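Long-range contacts in mitochondrial enolase superfamily member 1 (Homo sapiens, PDB 4A35), which catalyses the magnesium-dependent dehydration of L-fuconate to 2-keto-3-deoxy-L-fuconate, a step in the breakdown of L-fucose: residues 16-21 and 433-438; 12-17 and 61-66; 182-187 and 407-412. All coordinates share one frame; numbering follows the deposited sequence.

Contacts 1 and 2 are neighbours, their centres 13 Å apart, and both start from the end of strand 7-16, an outer strand of a three-stranded antiparallel sheet. Contact 2 ties that strand to helix 63-73 only 44 residues on; contact 1 joins the residues that follow the strand to helix 433-438, close to the C-terminus. Arg-16 serves both, its carbonyl in contact 1 and its guanidinium in contact 2. Contact 3 lies about 34 Å from contact 1 between centres, opens after contact 2 has closed, nested in the loop of contact 1, and joins helix 176-186 to strand 406-408, part of a mixed sheet. The two chain ends are thus brought together on the N-terminal domain.

Contact 1 of 3, residues 16-21 and 433-438; sequences RFPTSL and EVWKKL. With EDO (1,2-ethanediol), chain E; EDO (1,2-ethanediol), chain D; EDO (1,2-ethanediol), chain H.
Trp-435 reaches from helix 433-438 to the turn after strand 7-16. From CB, a chi1 of -65° puts CG anti to the carbonyl carbon, which carries the indole toward the carbonyl of Arg-16. NE1 donates to Arg-16 O at 2.8 Å; that oxygen lies in the ring plane, while the donor stands 44° above the carbonyl plane. Further along, CZ2 meets Arg-16 CB at 3.6 Å, and CH2 touches Pro-18 CB at 3.9 Å. CZ3 packs 3.5 Å from C1 of an ethanediol, probably from the crystallisation liquor, which lies over one ring face. Pro-18 is the centre of an inverse gamma turn, a tight bend that suits the fixed phi of proline and presents its ring to helix 433-438. An alanine in place of Trp-435 would remove the indole and is likely to leave Arg-16 O without this donor and a gap beside Pro-18. Leucine and valine suit the apolar patch facing Pro-18 and Leu-21: Leu-438 CD1 lies 3.5 Å from Pro-18 CB, and Val-434, crossing Pro-18 at about a right angle, lays its CG1 against the ring CG. Tip to tip, Leu-21 CD1 and Leu-438 CD2 approach to 3.6 Å.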
# COMPACT_ATOMS: atom_id res chain seq x y z
N ARG A 16 13.76 -18.70 2.96
CA ARG A 16 14.43 -17.91 1.94
C ARG A 16 15.33 -18.74 1.10
O ARG A 16 16.06 -19.58 1.61
CB ARG A 16 15.26 -16.75 2.59
CG ARG A 16 14.40 -15.80 3.47
CD ARG A 16 15.24 -14.63 3.99
NE ARG A 16 14.47 -13.92 5.02
CZ ARG A 16 14.75 -12.70 5.46
NH1 ARG A 16 15.78 -12.02 4.96
NH2 ARG A 16 13.99 -12.14 6.39
N PHE A 17 15.22 -18.54 -0.22
CA PHE A 17 16.06 -19.24 -1.17
C PHE A 17 17.11 -18.24 -1.69
O PHE A 17 16.77 -17.13 -2.13
CB PHE A 17 15.24 -19.92 -2.30
CG PHE A 17 14.24 -20.93 -1.74
CD1 PHE A 17 14.61 -22.26 -1.51
CD2 PHE A 17 12.95 -20.53 -1.37
CE1 PHE A 17 13.72 -23.17 -0.93
CE2 PHE A 17 12.05 -21.45 -0.79
CZ PHE A 17 12.44 -22.76 -0.57
N PRO A 18 18.39 -18.68 -1.76
CA PRO A 18 19.47 -17.75 -2.19
C PRO A 18 19.57 -17.61 -3.73
O PRO A 18 20.62 -17.81 -4.33
CB PRO A 18 20.72 -18.37 -1.58
CG PRO A 18 20.39 -19.90 -1.55
CD PRO A 18 18.92 -19.96 -1.22
N THR A 19 18.49 -17.25 -4.37
CA THR A 19 18.46 -17.20 -5.84
C THR A 19 19.39 -16.08 -6.41
O THR A 19 19.86 -16.24 -7.54
CB THR A 19 17.04 -17.14 -6.37
OG1 THR A 19 16.39 -16.10 -5.72
CG2 THR A 19 16.24 -18.43 -6.11
N SER A 20 19.74 -15.05 -5.59
CA SER A 20 20.65 -13.97 -6.01
C SER A 20 22.07 -14.54 -6.30
O SER A 20 22.82 -13.99 -7.12
CB SER A 20 20.73 -12.87 -4.96
OG SER A 20 21.34 -13.32 -3.76
N LEU A 21 22.39 -15.68 -5.67
CA LEU A 21 23.71 -16.33 -5.88
C LEU A 21 23.70 -17.29 -7.12
O LEU A 21 24.76 -17.74 -7.58
CB LEU A 21 24.14 -17.07 -4.61
CG LEU A 21 24.39 -16.18 -3.37
CD1 LEU A 21 24.75 -17.03 -2.12
CD2 LEU A 21 25.50 -15.14 -3.62
N GLU A 433 20.09 -24.63 7.72
CA GLU A 433 21.43 -25.05 7.25
C GLU A 433 22.01 -24.10 6.19
O GLU A 433 23.17 -23.69 6.29
CB GLU A 433 21.42 -26.50 6.68
CG GLU A 433 22.62 -26.83 5.76
CD GLU A 433 22.53 -28.01 4.78
OE1 GLU A 433 21.92 -29.04 5.16
OE2 GLU A 433 23.16 -27.93 3.69
N VAL A 434 21.20 -23.77 5.17
CA VAL A 434 21.67 -22.97 4.05
C VAL A 434 22.12 -21.58 4.53
O VAL A 434 23.22 -21.14 4.15
CB VAL A 434 20.61 -22.91 2.91
CG1 VAL A 434 21.00 -21.90 1.82
CG2 VAL A 434 20.38 -24.29 2.31
N TRP A 435 21.34 -20.94 5.43
CA TRP A 435 21.66 -19.60 5.92
C TRP A 435 22.76 -19.62 6.95
O TRP A 435 23.48 -18.64 7.03
CB TRP A 435 20.40 -18.87 6.40
CG TRP A 435 19.50 -18.65 5.22
CD1 TRP A 435 18.41 -19.40 4.86
CD2 TRP A 435 19.79 -17.80 4.09
NE1 TRP A 435 17.97 -19.02 3.60
CE2 TRP A 435 18.80 -18.04 3.11
CE3 TRP A 435 20.78 -16.82 3.84
CZ2 TRP A 435 18.78 -17.36 1.89
CZ3 TRP A 435 20.80 -16.20 2.59
CH2 TRP A 435 19.75 -16.41 1.67
N LYS A 436 22.98 -20.75 7.65
CA LYS A 436 24.11 -20.84 8.59
C LYS A 436 25.42 -20.98 7.76
O LYS A 436 26.48 -20.57 8.22
CB LYS A 436 23.93 -22.03 9.57
CG LYS A 436 22.93 -21.76 10.68
CD LYS A 436 22.73 -22.99 11.56
CE LYS A 436 22.18 -22.65 12.93
NZ LYS A 436 21.67 -23.85 13.64
N LYS A 437 25.32 -21.50 6.52
CA LYS A 437 26.50 -21.65 5.66
C LYS A 437 26.78 -20.33 4.93
O LYS A 437 27.93 -19.98 4.69
CB LYS A 437 26.28 -22.80 4.63
CG LYS A 437 26.45 -24.20 5.26
CD LYS A 437 26.06 -25.33 4.29
CE LYS A 437 26.43 -26.67 4.87
NZ LYS A 437 26.12 -27.79 3.89
N LEU A 438 25.70 -19.63 4.51
CA LEU A 438 25.86 -18.39 3.77
C LEU A 438 26.17 -17.19 4.67
O LEU A 438 26.75 -16.21 4.20
CB LEU A 438 24.59 -18.09 2.95
CG LEU A 438 24.34 -19.09 1.77
CD1 LEU A 438 23.04 -18.75 1.04
CD2 LEU A 438 25.48 -19.05 0.75
C1 EDO E . 21.89 -11.81 -9.57
O1 EDO E . 21.87 -11.68 -8.15
C2 EDO E . 20.65 -12.60 -10.00
O2 EDO E . 20.68 -13.87 -9.36
C1 EDO D . 18.92 -13.33 3.46
O1 EDO D . 17.72 -12.74 2.94
C2 EDO D . 19.70 -12.33 4.38
O2 EDO D . 19.53 -10.98 3.97
C1 EDO H . 26.76 -31.21 4.85
O1 EDO H . 25.65 -30.35 4.66
C2 EDO H . 27.18 -31.00 6.35
O2 EDO H . 27.49 -29.64 6.62

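Contact 2 of 3, residues 12-17 and 61-66; sequences VRDVRF and KGTEVV. With EDO (1,2-ethanediol), chain D.
Arg-16 and Glu-64 form a salt bridge between strand 7-16 and the first turn of helix 63-73. Its bond, from Arg-16 NH2 to Glu-64 OE1 at 3.0 Å, is weak and bent (129°). Stronger is the side-on grip on Asp-14: Arg-16 NE gives a nearly straight bond (175°) to Asp-14 OD1 at 2.7 Å, and NH2 bonds the syn lone pair of OD2 at 2.8 Å. Arginine, flat and with several donors, suits the place, its charge probably offsetting the repulsion between Asp-14 OD2 and Glu-64 OE1, 4.6 Å apart. NH1 donates to O1 of a bound ethanediol. With CG between the backbone N and the carbonyl carbon (chi1 77°) and a further bend at chi2, Glu-64 returns OE1 to the start of its own helix, where it takes a weak bond from Gly-62 N. At that N-cap position a CB would jam against the carbonyl O of Lys-61. Thr-63 sets its methyl CG2 3.1 Å from Asp-14 OD1, while its hydroxyl pairs with Thr-58 and Gly-60 O. Lys-61 N hydrogen-bonds OE1 of Gln-101 of the second subunit. The Asp-14, Arg-16 and Glu-64 network joins sheet to first helix in the enolase-superfamily N-terminal domain, an antiparallel sheet followed by helices.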
# COMPACT_ATOMS: atom_id res chain seq x y z
N VAL A 12 4.09 -19.87 11.50
CA VAL A 12 4.55 -19.09 10.36
C VAL A 12 6.05 -19.02 10.45
O VAL A 12 6.59 -18.71 11.52
CB VAL A 12 3.86 -17.69 10.22
CG1 VAL A 12 3.89 -16.88 11.55
CG2 VAL A 12 4.46 -16.91 9.06
N ARG A 13 6.71 -19.29 9.32
CA ARG A 13 8.16 -19.34 9.24
C ARG A 13 8.67 -18.54 8.05
O ARG A 13 8.04 -18.48 7.00
CB ARG A 13 8.62 -20.82 9.17
CG ARG A 13 8.39 -21.60 10.53
CD ARG A 13 8.67 -23.08 10.33
NE ARG A 13 7.55 -23.68 9.57
CZ ARG A 13 7.45 -24.96 9.24
NH1 ARG A 13 8.44 -25.81 9.52
NH2 ARG A 13 6.37 -25.39 8.58
N ASP A 14 9.84 -17.95 8.24
CA ASP A 14 10.57 -17.14 7.26
C ASP A 14 11.43 -18.10 6.45
O ASP A 14 12.39 -18.65 7.00
CB ASP A 14 11.42 -16.11 8.07
CG ASP A 14 12.13 -15.07 7.24
OD1 ASP A 14 12.33 -15.30 6.01
OD2 ASP A 14 12.56 -14.04 7.84
N VAL A 15 11.07 -18.37 5.16
CA VAL A 15 11.79 -19.33 4.30
C VAL A 15 12.44 -18.56 3.16
O VAL A 15 11.75 -17.81 2.48
CB VAL A 15 10.84 -20.45 3.77
CG1 VAL A 15 11.62 -21.54 3.05
CG2 VAL A 15 10.02 -21.05 4.92
N ARG A 16 13.76 -18.70 2.96
CA ARG A 16 14.43 -17.91 1.94
C ARG A 16 15.33 -18.74 1.10
O ARG A 16 16.06 -19.58 1.61
CB ARG A 16 15.26 -16.75 2.59
CG ARG A 16 14.40 -15.80 3.47
CD ARG A 16 15.24 -14.63 3.99
NE ARG A 16 14.47 -13.92 5.02
CZ ARG A 16 14.75 -12.70 5.46
NH1 ARG A 16 15.78 -12.02 4.96
NH2 ARG A 16 13.99 -12.14 6.39
N PHE A 17 15.22 -18.54 -0.22
CA PHE A 17 16.06 -19.24 -1.17
C PHE A 17 17.11 -18.24 -1.69
O PHE A 17 16.77 -17.13 -2.13
CB PHE A 17 15.24 -19.92 -2.30
CG PHE A 17 14.24 -20.93 -1.74
CD1 PHE A 17 14.61 -22.26 -1.51
CD2 PHE A 17 12.95 -20.53 -1.37
CE1 PHE A 17 13.72 -23.17 -0.93
CE2 PHE A 17 12.05 -21.45 -0.79
CZ PHE A 17 12.44 -22.76 -0.57
N LYS A 61 14.83 -9.81 2.04
CA LYS A 61 14.69 -8.88 3.14
C LYS A 61 13.22 -8.42 3.20
O LYS A 61 12.60 -8.17 2.18
CB LYS A 61 15.62 -7.66 2.95
CG LYS A 61 17.11 -8.02 3.08
CD LYS A 61 17.89 -6.79 2.71
CE LYS A 61 19.37 -6.97 2.57
NZ LYS A 61 19.74 -7.02 1.14
N GLY A 62 12.69 -8.37 4.40
CA GLY A 62 11.30 -7.95 4.65
C GLY A 62 10.39 -9.11 4.91
O GLY A 62 9.28 -8.91 5.41
N THR A 63 10.87 -10.36 4.67
CA THR A 63 10.04 -11.54 4.95
C THR A 63 9.71 -11.59 6.45
O THR A 63 8.59 -11.95 6.80
CB THR A 63 10.73 -12.87 4.51
OG1 THR A 63 11.09 -12.80 3.10
CG2 THR A 63 9.79 -14.07 4.69
N GLU A 64 10.69 -11.22 7.32
CA GLU A 64 10.49 -11.21 8.78
C GLU A 64 9.35 -10.19 9.16
O GLU A 64 8.65 -10.40 10.16
CB GLU A 64 11.81 -10.92 9.51
CG GLU A 64 12.27 -9.45 9.52
CD GLU A 64 12.90 -8.90 8.26
OE1 GLU A 64 12.81 -9.54 7.19
OE2 GLU A 64 13.36 -7.73 8.31
N VAL A 65 9.19 -9.08 8.39
CA VAL A 65 8.13 -8.09 8.65
C VAL A 65 6.74 -8.72 8.36
O VAL A 65 5.75 -8.53 9.12
CB VAL A 65 8.39 -6.76 7.86
CG1 VAL A 65 7.34 -5.73 8.20
CG2 VAL A 65 9.81 -6.22 8.12
N VAL A 66 6.65 -9.45 7.24
CA VAL A 66 5.45 -10.21 6.84
C VAL A 66 5.11 -11.25 7.94
O VAL A 66 3.95 -11.34 8.39
CB VAL A 66 5.60 -10.84 5.43
CG1 VAL A 66 4.39 -11.69 5.08
CG2 VAL A 66 5.83 -9.75 4.36
C1 EDO D . 18.92 -13.33 3.46
O1 EDO D . 17.72 -12.74 2.94
C2 EDO D . 19.70 -12.33 4.38
O2 EDO D . 19.53 -10.98 3.97

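Contact 3 of 3, residues 182-187 and 407-412; sequences QMLAQG and YMPPKD
Pro-409 and Met-408 pack against the last turn of helix 176-186, where the chain passes into strand 188-192. That strand, the first of the barrel of this enolase-superfamily enzyme, runs antiparallel to 406-408, and the backbones of Tyr-407 and Tyr-188 are hydrogen-bonded. No hydrogen bond crosses between 182-187 and 407-412; what passes directly between the two is van der Waals contact. The apolar contacts centre on Pro-409, whose compact ring fits beside the helix: its CG lies 3.9 Å from Met-183 CB, and Leu-184, crossing the ring obliquely, touches the same CG with its CD2 branch. Trp-136 touches both Leu-184 and Pro-409. A second group sets side chain against backbone. Pro-409 CD approaches Met-183 O to 3.2 Å, an oxygen that already accepts the amide of Gly-187. The flexible thioether of Met-408 bends at chi2 (-50°) and chi3 (-66°), which brings its methyl CE to the carbonyl end of the helix, 3.4 Å from Leu-184 O and near Ala-185 O. Glycine suits position 187, where phi is positive and a side chain would collide with Tyr-407 O and Met-408 SD. With no CB in the way, Gly-187 CA comes within 3.1 Å of Tyr-407 O.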
# COMPACT_ATOMS: atom_id res chain seq x y z
N GLN A 182 -11.48 -30.11 -21.57
CA GLN A 182 -10.41 -29.48 -22.38
C GLN A 182 -9.14 -29.23 -21.51
O GLN A 182 -8.00 -29.54 -21.92
CB GLN A 182 -10.92 -28.16 -22.97
CG GLN A 182 -9.85 -27.30 -23.64
CD GLN A 182 -9.18 -28.01 -24.80
OE1 GLN A 182 -9.82 -28.74 -25.57
NE2 GLN A 182 -7.89 -27.76 -24.97
N MET A 183 -9.36 -28.71 -20.31
CA MET A 183 -8.31 -28.43 -19.34
C MET A 183 -7.60 -29.72 -18.94
O MET A 183 -6.37 -29.76 -18.96
CB MET A 183 -8.88 -27.70 -18.10
CG MET A 183 -9.17 -26.25 -18.39
SD MET A 183 -7.71 -25.17 -18.81
CE MET A 183 -7.75 -25.19 -20.62
N LEU A 184 -8.36 -30.80 -18.65
CA LEU A 184 -7.76 -32.05 -18.22
C LEU A 184 -6.98 -32.70 -19.36
O LEU A 184 -5.98 -33.35 -19.11
CB LEU A 184 -8.84 -33.02 -17.67
CG LEU A 184 -9.53 -32.55 -16.36
CD1 LEU A 184 -10.81 -33.39 -16.08
CD2 LEU A 184 -8.52 -32.52 -15.15
N ALA A 185 -7.44 -32.49 -20.60
CA ALA A 185 -6.79 -33.14 -21.73
C ALA A 185 -5.54 -32.41 -22.22
O ALA A 185 -4.58 -33.08 -22.59
CB ALA A 185 -7.79 -33.30 -22.87
N GLN A 186 -5.52 -31.05 -22.21
CA GLN A 186 -4.45 -30.28 -22.83
C GLN A 186 -3.79 -29.23 -21.93
O GLN A 186 -2.75 -28.70 -22.32
CB GLN A 186 -5.00 -29.56 -24.11
CG GLN A 186 -5.61 -30.56 -25.14
CD GLN A 186 -4.64 -31.57 -25.73
OE1 GLN A 186 -3.42 -31.38 -25.73
NE2 GLN A 186 -5.16 -32.68 -26.24
N GLY A 187 -4.42 -28.87 -20.80
CA GLY A 187 -3.83 -27.91 -19.88
C GLY A 187 -4.05 -26.47 -20.28
O GLY A 187 -4.65 -26.18 -21.32
N TYR A 407 -0.09 -25.85 -18.41
CA TYR A 407 -0.34 -26.26 -17.02
C TYR A 407 -1.38 -27.39 -16.99
O TYR A 407 -2.56 -27.12 -17.22
CB TYR A 407 -0.86 -25.06 -16.21
CG TYR A 407 0.21 -24.11 -15.74
CD1 TYR A 407 0.83 -24.29 -14.50
CD2 TYR A 407 0.58 -23.00 -16.50
CE1 TYR A 407 1.71 -23.33 -13.98
CE2 TYR A 407 1.50 -22.05 -16.01
CZ TYR A 407 2.07 -22.24 -14.76
OH TYR A 407 2.96 -21.33 -14.24
N MET A 408 -0.97 -28.60 -16.60
CA MET A 408 -1.93 -29.67 -16.46
C MET A 408 -2.65 -29.48 -15.11
O MET A 408 -1.97 -29.15 -14.12
CB MET A 408 -1.23 -31.04 -16.58
CG MET A 408 -0.53 -31.22 -17.91
SD MET A 408 -1.52 -30.86 -19.40
CE MET A 408 -2.74 -32.19 -19.27
N PRO A 409 -4.00 -29.54 -15.09
CA PRO A 409 -4.73 -29.27 -13.83
C PRO A 409 -4.29 -30.14 -12.65
O PRO A 409 -4.28 -31.37 -12.77
CB PRO A 409 -6.20 -29.56 -14.19
CG PRO A 409 -6.27 -29.41 -15.68
CD PRO A 409 -4.93 -29.95 -16.16
N PRO A 410 -3.98 -29.52 -11.49
CA PRO A 410 -3.62 -30.33 -10.30
C PRO A 410 -4.67 -31.39 -9.96
O PRO A 410 -5.87 -31.13 -10.05
CB PRO A 410 -3.51 -29.28 -9.18
CG PRO A 410 -3.09 -28.01 -9.90
CD PRO A 410 -3.87 -28.07 -11.22
N LYS A 411 -4.22 -32.59 -9.61
CA LYS A 411 -5.12 -33.70 -9.31
C LYS A 411 -5.36 -33.89 -7.82
O LYS A 411 -6.38 -34.49 -7.44
CB LYS A 411 -4.55 -35.01 -9.89
CG LYS A 411 -4.59 -35.04 -11.43
CD LYS A 411 -3.47 -35.91 -12.00
CE LYS A 411 -3.78 -36.38 -13.39
NZ LYS A 411 -2.80 -37.40 -13.84
N ASP A 412 -4.42 -33.45 -6.99
CA ASP A 412 -4.51 -33.71 -5.56
C ASP A 412 -5.35 -32.70 -4.81
O ASP A 412 -5.40 -31.54 -5.21
CB ASP A 412 -3.11 -33.76 -4.93
CG ASP A 412 -2.23 -34.87 -5.53
OD1 ASP A 412 -2.53 -36.05 -5.31
OD2 ASP A 412 -1.30 -34.54 -6.31